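PDB 6QXL: pyruvate kinase from Pseudomonas aeruginosa, which probably catalyses the last step of glycolysis, the transfer of a phosphate from phosphoenolpyruvate to ADP to give pyruvate and ATP. Local coordinates for residues I26-F37 with H59-L69; V450-K460 with T472-D480. All coordinates share one frame; numbering follows the deposited sequence.

Interaction 1 is a buried contact in the TIM-barrel domain. It joins two neighbouring parallel strands, 32-36 and 64-68, and the turns that lead into them. Interaction 2 lies in the alpha/beta domain, toward the surface, where the last two strands of the chain, 455-461 and 470-477, form an antiparallel hairpin. The two share no element, and their centres are about 32 Å apart. Arginine-aspartate salt bridges mark interaction 1, one of them beside the bound malonate. Interaction 2 relies on backbone bonds, a tryptophan-histidine stack and apolar side chains. Its outer strand meets a second subunit, whereas no other chain touches interaction 1.

Interaction 1: residues I26-F37 with H59-L69; sequences ILAGIDVARLNF and HGRFVALLGDL
Arg34 lays its CG against Leu66 CD2, 3.7 Å away, and then reaches on to Asp68. The two segments carry the parallel strands 32-36 and 64-68 of a beta-alpha-beta unit of the TIM barrel, joined by helix 42-58. The Arg34 chain is extended from CG to NE, with CG anti to the backbone N (chi1 168°). This carries NE to 2.7 Å from Asp68 OD2 in a salt bridge. Asp68 OD2 lies in the guanidinium plane, while NE meets it on the anti side but tilted out of the carboxylate plane. A weak second bond comes from Arg34 NH2, and the two flat groups are turned 83° apart. Thr11 bonds Arg34 NH1 and Lys221 forms a salt bridge with Asp68 OD1, so each member of the pair has a second polar partner, and Arg34 also lies close to the bound malonate.

Backbone bonds alternate between the strands, from Ala64 N to Asp31 O at one end to Phe37 N and Asp68 O at the other. Val32, on the same face as Arg34, sets CG1 3.8 Å from Leu66 CB. On the other face Ala33 CB meets Leu65 CD2 at 4.0 Å.

Before the strands, Arg61 bends back on itself. Its NH2 donates to Ile30 O from above the carbonyl plane and makes a salt bridge to Asp31 OD1. Arg4 takes the other carboxylate oxygen of Asp31. Leu27 CD2 sits over one face of the His59 ring, 3.8 Å from its centroid, in a CH-pi contact, while Glu23 accepts a bond from His59 NE2. One water ties the turns together by donating to Asp31 OD1 at 2.8 Å and to Phe62 O at 2.9 Å.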
loop_
_atom_site.group_PDB
_atom_site.type_symbol
_atom_site.label_atom_id
_atom_site.label_comp_id
_atom_site.label_asym_id
_atom_site.label_seq_id
_atom_site.Cartn_x
_atom_site.Cartn_y
_atom_site.Cartn_z
ATOM N N ILE A 26 -6.694 9.337 -42.822
ATOM C CA ILE A 26 -7.472 10.274 -42.009
ATOM C C ILE A 26 -8.719 9.572 -41.484
ATOM O O ILE A 26 -9.026 9.650 -40.290
ATOM C CB ILE A 26 -7.840 11.539 -42.813
ATOM C CG1 ILE A 26 -6.504 12.183 -43.333
ATOM C CG2 ILE A 26 -8.647 12.507 -41.991
ATOM C CD1 ILE A 26 -5.472 12.610 -42.449
ATOM N N LEU A 27 -9.419 8.875 -42.361
ATOM C CA LEU A 27 -10.633 8.166 -41.945
ATOM C C LEU A 27 -10.342 6.992 -41.039
ATOM O O LEU A 27 -11.178 6.636 -40.231
ATOM C CB LEU A 27 -11.445 7.691 -43.151
ATOM C CG LEU A 27 -12.073 8.793 -43.977
ATOM C CD1 LEU A 27 -12.374 8.245 -45.385
ATOM C CD2 LEU A 27 -13.303 9.391 -43.287
ATOM N N ALA A 28 -9.171 6.384 -41.180
ATOM C CA ALA A 28 -8.809 5.252 -40.333
ATOM C C ALA A 28 -8.436 5.695 -38.917
ATOM O O ALA A 28 -8.384 4.866 -38.003
ATOM C CB ALA A 28 -7.682 4.451 -40.957
ATOM N N GLY A 29 -8.150 6.986 -38.751
ATOM C CA GLY A 29 -8.001 7.581 -37.445
ATOM C C GLY A 29 -6.649 8.152 -37.091
ATOM O O GLY A 29 -6.377 8.356 -35.909
ATOM N N ILE A 30 -5.780 8.462 -38.041
ATOM C CA ILE A 30 -4.496 9.014 -37.631
ATOM C C ILE A 30 -4.697 10.323 -36.878
ATOM O O ILE A 30 -5.567 11.109 -37.209
ATOM C CB ILE A 30 -3.504 9.203 -38.793
ATOM C CG1 ILE A 30 -3.952 10.245 -39.803
ATOM C CG2 ILE A 30 -3.240 7.883 -39.506
ATOM C CD1 ILE A 30 -2.759 10.892 -40.486
ATOM N N ASP A 31 -3.905 10.542 -35.850
ATOM C CA ASP A 31 -3.975 11.776 -35.080
ATOM C C ASP A 31 -2.798 12.713 -35.383
ATOM O O ASP A 31 -2.893 13.914 -35.139
ATOM C CB ASP A 31 -4.060 11.452 -33.578
ATOM C CG ASP A 31 -5.166 10.416 -33.256
ATOM O OD1 ASP A 31 -6.392 10.767 -33.239
ATOM O OD2 ASP A 31 -4.808 9.224 -33.030
ATOM N N VAL A 32 -1.686 12.178 -35.886
ATOM C CA VAL A 32 -0.510 12.994 -36.206
ATOM C C VAL A 32 0.169 12.419 -37.447
ATOM O O VAL A 32 0.370 11.210 -37.543
ATOM C CB VAL A 32 0.516 12.999 -35.064
ATOM C CG1 VAL A 32 1.740 13.845 -35.408
ATOM C CG2 VAL A 32 -0.123 13.506 -33.804
ATOM N N ALA A 33 0.521 13.293 -38.385
ATOM C CA ALA A 33 1.281 12.906 -39.549
ATOM C C ALA A 33 2.710 13.368 -39.349
ATOM O O ALA A 33 2.951 14.549 -39.056
ATOM C CB ALA A 33 0.694 13.533 -40.802
ATOM N N ARG A 34 3.657 12.436 -39.497
ATOM C CA ARG A 34 5.070 12.741 -39.324
ATOM C C ARG A 34 5.706 12.907 -40.703
ATOM O O ARG A 34 5.533 12.060 -41.584
ATOM C CB ARG A 34 5.761 11.609 -38.549
ATOM C CG ARG A 34 7.284 11.645 -38.525
ATOM C CD ARG A 34 7.787 10.618 -37.530
ATOM N NE ARG A 34 9.254 10.499 -37.571
ATOM C CZ ARG A 34 9.949 9.635 -38.311
ATOM N NH1 ARG A 34 9.355 8.752 -39.103
ATOM N NH2 ARG A 34 11.268 9.649 -38.246
ATOM N N LEU A 35 6.440 13.995 -40.868
ATOM C CA LEU A 35 7.129 14.291 -42.100
ATOM C C LEU A 35 8.597 14.135 -41.786
ATOM O O LEU A 35 9.166 14.945 -41.036
ATOM C CB LEU A 35 6.823 15.717 -42.564
ATOM C CG LEU A 35 5.350 16.120 -42.571
ATOM C CD1 LEU A 35 5.259 17.558 -43.105
ATOM C CD2 LEU A 35 4.490 15.228 -43.435
ATOM N N ASN A 36 9.211 13.087 -42.334
ATOM C CA ASN A 36 10.598 12.787 -42.023
ATOM C C ASN A 36 11.485 13.553 -42.978
ATOM O O ASN A 36 11.532 13.240 -44.155
ATOM C CB ASN A 36 10.828 11.271 -42.100
ATOM C CG ASN A 36 12.231 10.864 -41.723
ATOM O OD1 ASN A 36 13.028 11.671 -41.235
ATOM N ND2 ASN A 36 12.542 9.615 -41.957
ATOM N N PHE A 37 12.197 14.547 -42.471
ATOM C CA PHE A 37 13.041 15.373 -43.337
ATOM C C PHE A 37 14.280 14.660 -43.837
ATOM O O PHE A 37 14.939 15.173 -44.720
ATOM C CB PHE A 37 13.441 16.690 -42.653
ATOM C CG PHE A 37 12.300 17.647 -42.427
ATOM C CD1 PHE A 37 11.385 17.942 -43.438
ATOM C CD2 PHE A 37 12.141 18.267 -41.195
ATOM C CE1 PHE A 37 10.340 18.834 -43.227
ATOM C CE2 PHE A 37 11.102 19.166 -40.967
ATOM C CZ PHE A 37 10.201 19.458 -41.987
ATOM N N HIS A 59 -13.159 16.114 -43.023
ATOM C CA HIS A 59 -13.831 15.114 -42.190
ATOM C C HIS A 59 -13.924 15.484 -40.721
ATOM O O HIS A 59 -14.169 14.623 -39.888
ATOM C CB HIS A 59 -13.146 13.775 -42.368
ATOM C CG HIS A 59 -13.240 13.248 -43.764
ATOM N ND1 HIS A 59 -14.356 12.587 -44.233
ATOM C CD2 HIS A 59 -12.379 13.330 -44.805
ATOM C CE1 HIS A 59 -14.169 12.280 -45.503
ATOM N NE2 HIS A 59 -12.962 12.683 -45.860
ATOM N N GLY A 60 -13.766 16.764 -40.392
ATOM C CA GLY A 60 -13.969 17.224 -39.015
ATOM C C GLY A 60 -13.015 16.595 -38.019
ATOM O O GLY A 60 -13.405 16.230 -36.921
ATOM N N ARG A 61 -11.760 16.455 -38.433
ATOM C CA ARG A 61 -10.724 15.849 -37.635
ATOM C C ARG A 61 -9.605 16.857 -37.445
ATOM O O ARG A 61 -9.419 17.792 -38.237
ATOM C CB ARG A 61 -10.191 14.599 -38.321
ATOM C CG ARG A 61 -11.188 13.452 -38.400
ATOM C CD ARG A 61 -11.141 12.611 -37.167
ATOM N NE ARG A 61 -9.838 12.011 -36.963
ATOM C CZ ARG A 61 -9.446 11.404 -35.838
ATOM N NH1 ARG A 61 -10.285 11.251 -34.816
ATOM N NH2 ARG A 61 -8.214 10.869 -35.769
ATOM N N PHE A 62 -8.844 16.641 -36.384
ATOM C CA PHE A 62 -7.767 17.536 -36.023
ATOM C C PHE A 62 -6.505 16.713 -35.970
ATOM O O PHE A 62 -6.283 15.954 -35.029
ATOM C CB PHE A 62 -8.083 18.223 -34.696
ATOM C CG PHE A 62 -9.334 19.024 -34.761
ATOM C CD1 PHE A 62 -10.572 18.406 -34.540
ATOM C CD2 PHE A 62 -9.302 20.363 -35.128
ATOM C CE1 PHE A 62 -11.749 19.119 -34.642
ATOM C CE2 PHE A 62 -10.469 21.097 -35.211
ATOM C CZ PHE A 62 -11.687 20.471 -34.999
ATOM N N VAL A 63 -5.710 16.834 -37.033
ATOM C CA VAL A 63 -4.480 16.094 -37.188
ATOM C C VAL A 63 -3.300 17.052 -37.087
ATOM O O VAL A 63 -3.198 18.009 -37.840
ATOM C CB VAL A 63 -4.454 15.362 -38.531
ATOM C CG1 VAL A 63 -3.113 14.646 -38.735
ATOM C CG2 VAL A 63 -5.639 14.381 -38.618
ATOM N N ALA A 64 -2.400 16.791 -36.147
ATOM C CA ALA A 64 -1.192 17.587 -36.032
ATOM C C ALA A 64 -0.190 17.164 -37.091
ATOM O O ALA A 64 -0.279 16.068 -37.640
ATOM C CB ALA A 64 -0.582 17.432 -34.645
ATOM N N LEU A 65 0.767 18.055 -37.347
ATOM C CA LEU A 65 1.877 17.787 -38.220
ATOM C C LEU A 65 3.154 17.862 -37.431
ATOM O O LEU A 65 3.433 18.857 -36.770
ATOM C CB LEU A 65 1.939 18.786 -39.377
ATOM C CG LEU A 65 0.747 18.858 -40.324
ATOM C CD1 LEU A 65 1.137 19.686 -41.577
ATOM C CD2 LEU A 65 0.223 17.491 -40.740
ATOM N N LEU A 66 3.934 16.791 -37.522
ATOM C CA LEU A 66 5.195 16.686 -36.833
ATOM C C LEU A 66 6.279 16.612 -37.894
ATOM O O LEU A 66 6.180 15.801 -38.822
ATOM C CB LEU A 66 5.197 15.435 -35.953
ATOM C CG LEU A 66 6.471 15.177 -35.155
ATOM C CD1 LEU A 66 6.122 14.502 -33.853
ATOM C CD2 LEU A 66 7.454 14.320 -35.910
ATOM N N GLY A 67 7.305 17.449 -37.728
ATOM C CA GLY A 67 8.445 17.484 -38.623
ATOM C C GLY A 67 9.651 16.928 -37.914
ATOM O O GLY A 67 10.029 17.418 -36.846
ATOM N N ASP A 68 10.263 15.911 -38.511
ATOM C CA ASP A 68 11.339 15.171 -37.877
ATOM C C ASP A 68 12.667 15.557 -38.510
ATOM O O ASP A 68 12.915 15.222 -39.661
ATOM C CB ASP A 68 11.050 13.647 -37.989
ATOM C CG ASP A 68 11.808 12.810 -36.972
ATOM O OD1 ASP A 68 13.015 13.086 -36.769
ATOM O OD2 ASP A 68 11.213 11.890 -36.349
ATOM N N LEU A 69 13.506 16.240 -37.760
ATOM C CA LEU A 69 14.842 16.643 -38.221
ATOM C C LEU A 69 15.752 15.434 -38.360
ATOM O O LEU A 69 15.761 14.544 -37.508
ATOM C CB LEU A 69 15.510 17.621 -37.241
ATOM C CG LEU A 69 14.713 18.907 -36.924
ATOM C CD1 LEU A 69 15.413 19.701 -35.806
ATOM C CD2 LEU A 69 14.505 19.747 -38.212
HETATM O O HOH W 1 -6.801 13.480 -33.675
#

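Interaction 2: residues V450-K460 with T472-D480; sequences VTKGDWVILTK and TMKVLHVGD
Val478 O takes a nearly straight hydrogen bond from Gly453 N, 2.8 Å away, and the CA of Lys452 also approaches it. This bond lies beside the open end of an antiparallel beta hairpin, strands 455-461 and 470-477, in the alpha/beta domain. Residues Thr451 to Asp454 make a type II turn, and Asp454 OD2 accepts a bond from Thr451 N. Asp454 O then receives Val478 N at 2.9 Å.

Trp455 and His477 face each other as a non-hydrogen-bonded pair. Their rings form an offset stack with planes only 1° apart and centroids 4.2 Å apart, measured from the tryptophan five-membered ring. His477 CB lies over the six-membered ring in a CH-pi contact. With CG anti to the backbone N (chi1 -164°), the imidazole also swings toward the turn, where NE2 gives a weak bond to Gly453 O. Val475 CG1 packs on Trp455 CE3 at 3.6 Å.

Strand 470-477 is the outer strand within the chain, but Thr472 to Lys474 pair with a strand of a second subunit, so the sheet continues. There Lys474 NZ forms a salt bridge with Asp462 OD1 of that subunit. Lys460, farther along strand 455-461, has its side chain close to the bound glucose-6-phosphate. On the Trp455 face, Ile457 CG2 meets Met473 CG. On the other, Leu458 CB meets Leu476 CD1 at 4.1 Å.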
loop_
_atom_site.group_PDB
_atom_site.type_symbol
_atom_site.label_atom_id
_atom_site.label_comp_id
_atom_site.label_asym_id
_atom_site.label_seq_id
_atom_site.Cartn_x
_atom_site.Cartn_y
_atom_site.Cartn_z
ATOM N N VAL A 450 -22.946 13.388 -24.337
ATOM C CA VAL A 450 -23.670 13.471 -23.089
ATOM C C VAL A 450 -25.158 13.647 -23.380
ATOM O O VAL A 450 -25.527 14.198 -24.417
ATOM C CB VAL A 450 -23.118 14.602 -22.210
ATOM C CG1 VAL A 450 -21.621 14.417 -21.900
ATOM C CG2 VAL A 450 -23.462 16.034 -22.713
ATOM N N THR A 451 -25.983 13.216 -22.441
ATOM C CA THR A 451 -27.425 13.408 -22.539
ATOM C C THR A 451 -27.954 14.029 -21.252
ATOM O O THR A 451 -27.219 14.213 -20.276
ATOM C CB THR A 451 -28.139 12.054 -22.804
ATOM O OG1 THR A 451 -29.557 12.179 -22.642
ATOM C CG2 THR A 451 -27.684 10.974 -21.870
ATOM N N LYS A 452 -29.234 14.380 -21.261
ATOM C CA LYS A 452 -29.864 14.971 -20.088
ATOM C C LYS A 452 -29.756 13.973 -18.921
ATOM O O LYS A 452 -30.041 12.773 -19.112
ATOM C CB LYS A 452 -31.326 15.294 -20.381
ATOM C CG LYS A 452 -31.967 16.236 -19.388
ATOM C CD LYS A 452 -33.449 16.380 -19.537
ATOM C CE LYS A 452 -33.940 17.422 -18.525
ATOM N NZ LYS A 452 -35.404 17.684 -18.556
ATOM N N GLY A 453 -29.309 14.449 -17.768
ATOM C CA GLY A 453 -29.113 13.589 -16.600
ATOM C C GLY A 453 -27.653 13.293 -16.275
ATOM O O GLY A 453 -27.316 13.067 -15.111
ATOM N N ASP A 454 -26.798 13.308 -17.292
ATOM C CA ASP A 454 -25.374 13.193 -17.077
ATOM C C ASP A 454 -24.814 14.458 -16.424
ATOM O O ASP A 454 -25.409 15.526 -16.500
ATOM C CB ASP A 454 -24.638 12.948 -18.408
ATOM C CG ASP A 454 -24.991 11.615 -19.057
ATOM O OD1 ASP A 454 -25.364 10.648 -18.349
ATOM O OD2 ASP A 454 -24.886 11.534 -20.307
ATOM N N TRP A 455 -23.672 14.302 -15.770
ATOM C CA TRP A 455 -22.932 15.413 -15.185
ATOM C C TRP A 455 -21.656 15.667 -15.958
ATOM O O TRP A 455 -21.182 14.822 -16.689
ATOM C CB TRP A 455 -22.571 15.094 -13.734
ATOM C CG TRP A 455 -23.710 15.017 -12.821
ATOM C CD1 TRP A 455 -24.548 13.952 -12.634
ATOM C CD2 TRP A 455 -24.131 16.033 -11.938
ATOM N NE1 TRP A 455 -25.493 14.254 -11.675
ATOM C CE2 TRP A 455 -25.262 15.531 -11.231
ATOM C CE3 TRP A 455 -23.685 17.331 -11.672
ATOM C CZ2 TRP A 455 -25.941 16.282 -10.288
ATOM C CZ3 TRP A 455 -24.368 18.089 -10.731
ATOM C CH2 TRP A 455 -25.479 17.550 -10.038
ATOM N N VAL A 456 -21.072 16.828 -15.741
ATOM C CA VAL A 456 -19.920 17.267 -16.506
ATOM C C VAL A 456 -19.068 18.177 -15.636
ATOM O O VAL A 456 -19.579 18.830 -14.746
ATOM C CB VAL A 456 -20.423 17.970 -17.812
ATOM C CG1 VAL A 456 -19.796 19.322 -18.138
ATOM C CG2 VAL A 456 -20.216 17.020 -18.943
ATOM N N ILE A 457 -17.791 18.244 -15.945
ATOM C CA ILE A 457 -16.893 19.175 -15.262
ATOM C C ILE A 457 -16.509 20.257 -16.251
ATOM O O ILE A 457 -16.168 19.954 -17.392
ATOM C CB ILE A 457 -15.612 18.492 -14.743
ATOM C CG1 ILE A 457 -15.962 17.580 -13.574
ATOM C CG2 ILE A 457 -14.569 19.519 -14.327
ATOM C CD1 ILE A 457 -14.783 16.832 -12.998
ATOM N N LEU A 458 -16.562 21.510 -15.820
ATOM C CA LEU A 458 -16.080 22.601 -16.631
ATOM C C LEU A 458 -14.974 23.290 -15.884
ATOM O O LEU A 458 -15.113 23.573 -14.699
ATOM C CB LEU A 458 -17.220 23.574 -16.940
ATOM C CG LEU A 458 -16.904 24.617 -18.022
ATOM C CD1 LEU A 458 -18.167 24.995 -18.751
ATOM C CD2 LEU A 458 -16.240 25.871 -17.476
ATOM N N THR A 459 -13.878 23.572 -16.575
ATOM C CA THR A 459 -12.789 24.352 -15.993
ATOM C C THR A 459 -12.525 25.570 -16.833
ATOM O O THR A 459 -12.654 25.530 -18.060
ATOM C CB THR A 459 -11.461 23.538 -15.876
ATOM O OG1 THR A 459 -10.934 23.235 -17.176
ATOM C CG2 THR A 459 -11.697 22.228 -15.095
ATOM N N LYS A 460 -12.143 26.650 -16.173
ATOM C CA LYS A 460 -11.853 27.902 -16.847
ATOM C C LYS A 460 -11.122 28.821 -15.895
ATOM O O LYS A 460 -10.862 28.462 -14.741
ATOM C CB LYS A 460 -13.142 28.554 -17.324
ATOM C CG LYS A 460 -14.036 29.032 -16.212
ATOM C CD LYS A 460 -15.260 29.788 -16.731
ATOM C CE LYS A 460 -15.918 30.427 -15.501
ATOM N NZ LYS A 460 -17.258 30.980 -15.773
ATOM N N THR A 472 -10.754 27.619 -11.876
ATOM C CA THR A 472 -12.111 27.342 -11.461
ATOM C C THR A 472 -12.520 25.966 -11.945
ATOM O O THR A 472 -12.188 25.580 -13.058
ATOM C CB THR A 472 -13.084 28.401 -12.055
ATOM O OG1 THR A 472 -12.649 29.720 -11.683
ATOM C CG2 THR A 472 -14.547 28.174 -11.614
ATOM N N MET A 473 -13.280 25.247 -11.136
ATOM C CA MET A 473 -13.799 23.948 -11.507
ATOM C C MET A 473 -15.249 23.943 -11.131
ATOM O O MET A 473 -15.572 24.230 -9.989
ATOM C CB MET A 473 -13.070 22.832 -10.733
ATOM C CG MET A 473 -13.509 21.414 -11.092
ATOM S SD MET A 473 -12.822 20.128 -10.034
ATOM C CE MET A 473 -14.156 19.988 -8.845
ATOM N N LYS A 474 -16.123 23.615 -12.076
ATOM C CA LYS A 474 -17.559 23.547 -11.820
ATOM C C LYS A 474 -18.038 22.174 -12.178
ATOM O O LYS A 474 -17.556 21.568 -13.121
ATOM C CB LYS A 474 -18.342 24.564 -12.674
ATOM C CG LYS A 474 -18.218 26.029 -12.255
ATOM C CD LYS A 474 -18.838 26.988 -13.266
ATOM C CE LYS A 474 -19.501 28.245 -12.651
ATOM N NZ LYS A 474 -20.960 27.983 -12.467
ATOM N N VAL A 475 -19.020 21.686 -11.451
ATOM C CA VAL A 475 -19.653 20.410 -11.744
ATOM C C VAL A 475 -21.115 20.715 -12.088
ATOM O O VAL A 475 -21.865 21.205 -11.250
ATOM C CB VAL A 475 -19.534 19.459 -10.533
ATOM C CG1 VAL A 475 -20.289 18.156 -10.756
ATOM C CG2 VAL A 475 -18.078 19.178 -10.244
ATOM N N LEU A 476 -21.497 20.422 -13.325
ATOM C CA LEU A 476 -22.769 20.855 -13.889
ATOM C C LEU A 476 -23.615 19.673 -14.294
ATOM O O LEU A 476 -23.101 18.671 -14.757
ATOM C CB LEU A 476 -22.535 21.750 -15.096
ATOM C CG LEU A 476 -21.541 22.892 -14.879
ATOM C CD1 LEU A 476 -21.273 23.625 -16.208
ATOM C CD2 LEU A 476 -22.020 23.844 -13.806
ATOM N N HIS A 477 -24.919 19.800 -14.103
ATOM C CA HIS A 477 -25.881 18.745 -14.404
ATOM C C HIS A 477 -26.528 19.083 -15.750
ATOM O O HIS A 477 -27.140 20.135 -15.899
ATOM C CB HIS A 477 -26.937 18.648 -13.298
ATOM C CG HIS A 477 -27.729 17.381 -13.303
ATOM N ND1 HIS A 477 -28.836 17.193 -12.503
ATOM C CD2 HIS A 477 -27.574 16.233 -13.993
ATOM C CE1 HIS A 477 -29.326 15.979 -12.693
ATOM N NE2 HIS A 477 -28.586 15.378 -13.603
ATOM N N VAL A 478 -26.362 18.206 -16.728
ATOM C CA VAL A 478 -26.872 18.444 -18.066
ATOM C C VAL A 478 -28.397 18.316 -18.029
ATOM O O VAL A 478 -28.933 17.248 -17.721
ATOM C CB VAL A 478 -26.251 17.455 -19.070
ATOM C CG1 VAL A 478 -26.930 17.565 -20.429
ATOM C CG2 VAL A 478 -24.759 17.718 -19.203
ATOM N N GLY A 479 -29.067 19.424 -18.325
ATOM C CA GLY A 479 -30.509 19.562 -18.118
ATOM C C GLY A 479 -30.869 20.768 -17.270
ATOM O O GLY A 479 -31.915 21.353 -17.465
ATOM N N ASP A 480 -30.020 21.138 -16.324
ATOM C CA ASP A 480 -30.296 22.286 -15.470
ATOM C C ASP A 480 -30.061 23.598 -16.209
ATOM O O ASP A 480 -29.499 23.622 -17.297
ATOM C CB ASP A 480 -29.430 22.248 -14.189
ATOM C CG ASP A 480 -29.826 21.113 -13.234
ATOM O OD1 ASP A 480 -30.717 20.269 -13.573
ATOM O OD2 ASP A 480 -29.212 21.056 -12.143
#